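Local coordinates for protein 4-alpha-glucanotransferase (Aquifex aeolicus, PDB 1TZ7) that is an amylomaltase, also called disproportionating enzyme or D-enzyme, built around a parallel eight-stranded beta/alpha barrel, at residues E168-R179 with Y233-N241. Sequence-based numbering, arbitrary orientation.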
# COMPACT_ATOMS: atom_id res chain seq x y z
N GLU A 168 16.29 13.05 -13.14
CA GLU A 168 15.98 12.85 -11.71
C GLU A 168 16.54 14.02 -10.88
O GLU A 168 17.32 14.82 -11.38
CB GLU A 168 16.58 11.52 -11.22
CG GLU A 168 15.56 10.53 -10.70
CD GLU A 168 14.53 10.14 -11.76
OE1 GLU A 168 13.32 10.36 -11.52
OE2 GLU A 168 14.94 9.61 -12.82
N TRP A 169 16.13 14.11 -9.62
CA TRP A 169 16.45 15.28 -8.79
C TRP A 169 17.95 15.35 -8.48
O TRP A 169 18.51 16.44 -8.39
CB TRP A 169 15.62 15.30 -7.49
CG TRP A 169 16.00 14.24 -6.48
CD1 TRP A 169 15.37 13.05 -6.28
CD2 TRP A 169 17.07 14.30 -5.54
NE1 TRP A 169 16.00 12.36 -5.27
CE2 TRP A 169 17.04 13.10 -4.80
CE3 TRP A 169 18.06 15.24 -5.24
CZ2 TRP A 169 17.96 12.82 -3.79
CZ3 TRP A 169 18.98 14.96 -4.23
CH2 TRP A 169 18.92 13.76 -3.52
N TYR A 170 18.58 14.19 -8.31
CA TYR A 170 20.01 14.13 -7.98
C TYR A 170 20.89 14.38 -9.21
O TYR A 170 22.11 14.43 -9.10
CB TYR A 170 20.36 12.78 -7.33
CG TYR A 170 19.90 11.56 -8.12
CD1 TYR A 170 18.66 10.99 -7.88
CD2 TYR A 170 20.71 10.99 -9.10
CE1 TYR A 170 18.23 9.88 -8.59
CE2 TYR A 170 20.29 9.88 -9.82
CZ TYR A 170 19.05 9.33 -9.56
OH TYR A 170 18.63 8.24 -10.26
N GLU A 171 20.26 14.53 -10.38
CA GLU A 171 20.97 14.86 -11.62
C GLU A 171 20.77 16.33 -12.03
O GLU A 171 21.40 16.81 -12.97
CB GLU A 171 20.51 13.93 -12.75
CG GLU A 171 20.49 12.45 -12.37
CD GLU A 171 20.32 11.54 -13.58
OE1 GLU A 171 19.21 11.50 -14.15
OE2 GLU A 171 21.30 10.85 -13.95
N TRP A 172 19.88 17.04 -11.32
CA TRP A 172 19.59 18.45 -11.62
C TRP A 172 20.79 19.33 -11.32
O TRP A 172 21.71 18.92 -10.61
CB TRP A 172 18.40 18.95 -10.81
CG TRP A 172 17.10 18.33 -11.18
CD1 TRP A 172 16.79 17.69 -12.35
CD2 TRP A 172 15.91 18.29 -10.39
NE1 TRP A 172 15.49 17.25 -12.33
CE2 TRP A 172 14.93 17.61 -11.13
CE3 TRP A 172 15.58 18.76 -9.11
CZ2 TRP A 172 13.64 17.39 -10.65
CZ3 TRP A 172 14.30 18.54 -8.63
CH2 TRP A 172 13.34 17.86 -9.40
N ASP A 173 20.78 20.55 -11.86
CA ASP A 173 21.75 21.56 -11.48
C ASP A 173 21.88 21.64 -9.96
O ASP A 173 20.90 21.46 -9.24
CB ASP A 173 21.35 22.93 -12.05
CG ASP A 173 21.81 23.12 -13.50
OD1 ASP A 173 22.25 22.14 -14.12
OD2 ASP A 173 21.76 24.22 -14.08
N GLU A 174 23.08 21.92 -9.49
CA GLU A 174 23.41 21.78 -8.07
C GLU A 174 22.52 22.66 -7.19
O GLU A 174 22.25 22.32 -6.04
CB GLU A 174 24.89 22.13 -7.83
CG GLU A 174 25.46 21.59 -6.53
CD GLU A 174 26.25 20.31 -6.73
OE1 GLU A 174 27.39 20.40 -7.25
OE2 GLU A 174 25.74 19.22 -6.38
N GLU A 175 22.07 23.79 -7.73
CA GLU A 175 21.30 24.76 -6.96
C GLU A 175 19.87 24.28 -6.71
O GLU A 175 19.33 24.46 -5.63
CB GLU A 175 21.29 26.11 -7.66
CG GLU A 175 21.39 27.29 -6.71
CD GLU A 175 22.00 28.51 -7.36
OE1 GLU A 175 21.27 29.22 -8.08
OE2 GLU A 175 23.21 28.75 -7.16
N LEU A 176 19.25 23.67 -7.73
CA LEU A 176 17.92 23.07 -7.57
C LEU A 176 18.01 21.75 -6.79
O LEU A 176 17.11 21.41 -6.03
CB LEU A 176 17.28 22.83 -8.94
CG LEU A 176 17.04 24.07 -9.80
CD1 LEU A 176 16.64 23.67 -11.21
CD2 LEU A 176 15.98 24.97 -9.18
N LYS A 177 19.11 21.03 -7.00
CA LYS A 177 19.33 19.74 -6.35
C LYS A 177 19.39 19.89 -4.83
O LYS A 177 18.88 19.04 -4.10
CB LYS A 177 20.63 19.12 -6.87
CG LYS A 177 21.01 17.79 -6.25
CD LYS A 177 22.33 17.27 -6.82
CE LYS A 177 22.85 16.08 -6.04
NZ LYS A 177 24.27 15.80 -6.35
N ARG A 178 20.03 20.96 -4.37
CA ARG A 178 20.23 21.18 -2.94
C ARG A 178 19.20 22.18 -2.39
O ARG A 178 19.30 22.61 -1.25
CB ARG A 178 21.65 21.70 -2.68
CG ARG A 178 22.74 20.85 -3.30
CD ARG A 178 23.91 20.56 -2.38
NE ARG A 178 24.86 19.63 -2.98
CZ ARG A 178 26.03 19.29 -2.44
NH1 ARG A 178 26.41 19.81 -1.28
NH2 ARG A 178 26.82 18.43 -3.07
N ARG A 179 18.23 22.54 -3.22
CA ARG A 179 17.09 23.35 -2.79
C ARG A 179 17.53 24.71 -2.22
O ARG A 179 17.08 25.12 -1.15
CB ARG A 179 16.25 22.59 -1.76
CG ARG A 179 15.56 21.35 -2.32
CD ARG A 179 14.81 20.53 -1.28
NE ARG A 179 13.88 21.34 -0.50
CZ ARG A 179 12.68 21.74 -0.93
NH1 ARG A 179 11.91 22.48 -0.15
NH2 ARG A 179 12.26 21.41 -2.15
N TYR A 233 14.81 6.32 -3.62
CA TYR A 233 15.83 7.35 -3.70
C TYR A 233 15.39 8.45 -4.66
O TYR A 233 15.64 9.63 -4.43
CB TYR A 233 17.17 6.77 -4.17
CG TYR A 233 18.25 7.80 -4.32
CD1 TYR A 233 18.88 8.01 -5.54
CD2 TYR A 233 18.65 8.57 -3.23
CE1 TYR A 233 19.88 8.96 -5.68
CE2 TYR A 233 19.65 9.52 -3.36
CZ TYR A 233 20.26 9.72 -4.58
OH TYR A 233 21.24 10.66 -4.71
N SER A 234 14.73 8.04 -5.75
CA SER A 234 14.18 8.97 -6.72
C SER A 234 12.78 9.42 -6.31
O SER A 234 11.77 9.01 -6.92
CB SER A 234 14.13 8.32 -8.10
OG SER A 234 15.42 7.92 -8.53
N SER A 235 12.71 10.24 -5.28
CA SER A 235 11.43 10.74 -4.78
C SER A 235 11.55 12.19 -4.31
O SER A 235 12.63 12.66 -3.95
CB SER A 235 10.91 9.86 -3.63
OG SER A 235 11.70 10.01 -2.47
N ALA A 236 10.42 12.90 -4.32
CA ALA A 236 10.34 14.23 -3.75
C ALA A 236 10.70 14.23 -2.26
O ALA A 236 11.15 15.22 -1.73
CB ALA A 236 8.95 14.80 -3.95
N ASP A 237 10.50 13.09 -1.60
CA ASP A 237 10.69 12.98 -0.15
C ASP A 237 12.16 13.06 0.24
O ASP A 237 12.52 13.76 1.18
CB ASP A 237 10.08 11.69 0.37
CG ASP A 237 8.63 11.53 -0.01
OD1 ASP A 237 8.32 10.57 -0.75
OD2 ASP A 237 7.74 12.32 0.36
N VAL A 238 13.01 12.34 -0.49
CA VAL A 238 14.46 12.38 -0.24
C VAL A 238 15.00 13.74 -0.67
O VAL A 238 15.83 14.33 0.01
CB VAL A 238 15.20 11.25 -1.00
CG1 VAL A 238 16.68 11.31 -0.72
CG2 VAL A 238 14.64 9.88 -0.60
N TRP A 239 14.52 14.22 -1.81
CA TRP A 239 14.88 15.55 -2.31
C TRP A 239 14.62 16.64 -1.25
O TRP A 239 15.47 17.51 -1.03
CB TRP A 239 14.09 15.86 -3.58
CG TRP A 239 14.39 17.20 -4.18
CD1 TRP A 239 15.62 17.71 -4.47
CD2 TRP A 239 13.44 18.20 -4.56
NE1 TRP A 239 15.49 18.96 -5.01
CE2 TRP A 239 14.16 19.29 -5.08
CE3 TRP A 239 12.04 18.29 -4.51
CZ2 TRP A 239 13.54 20.45 -5.55
CZ3 TRP A 239 11.43 19.44 -4.98
CH2 TRP A 239 12.18 20.51 -5.49
N THR A 240 13.46 16.59 -0.60
CA THR A 240 13.05 17.66 0.34
C THR A 240 13.70 17.50 1.70
O THR A 240 13.92 18.48 2.40
CB THR A 240 11.51 17.71 0.51
OG1 THR A 240 10.94 16.40 0.41
CG2 THR A 240 10.86 18.48 -0.61
N ASN A 241 14.00 16.27 2.09
CA ASN A 241 14.55 15.99 3.41
C ASN A 241 15.79 15.09 3.36
O ASN A 241 15.79 14.01 3.94
CB ASN A 241 13.48 15.35 4.29
CG ASN A 241 12.19 16.12 4.30
OD1 ASN A 241 11.21 15.73 3.66
ND2 ASN A 241 12.16 17.22 5.02
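The carbonyl oxygen of Y233 is gripped twice: W169 NE1 donates to Y233 O at 2.9 Å, nearly straight at 166° and in both the ring and carbonyl planes, and S235 N adds a weak bond that closes the inverse gamma turn centred on S234. Tryptophan suits this buried place because its one polar atom is paired while the rest of the ring packs. W239 NE1 donates to L176 O at 3.1 Å, within its own ring plane but tilted from the carbonyl plane; L176 O also takes R179 N weakly, where R179, with positive phi, closes a Schellman motif ending helix 174-177. Each indole, oblique to the other, lays its CB over the other's five-membered ring, W239 CB 3.9 Å and W169 CB 4.2 Å from the centroids. W172 brings its CZ3 edge to one face of W239, edge-to-face at 88°. Over the opposite face R179, bent at chi3, suits both needs: its aliphatic CD covers the five-membered ring, while its upright guanidinium makes a cation-pi contact with the six-membered one and a salt bridge to D154. Y233, CG anti to its backbone N (chi1 178°), sets CE1 over one face of the oblique Y170 ring and CE2 against W169 CZ2; a tyrosine fits because its hydroxyl reaches L251 O. This aromatic cluster joins the segment after helix 149-165 to helix 236-240, which follows barrel strand 222-227; helix 181-190 meets W239 through L184.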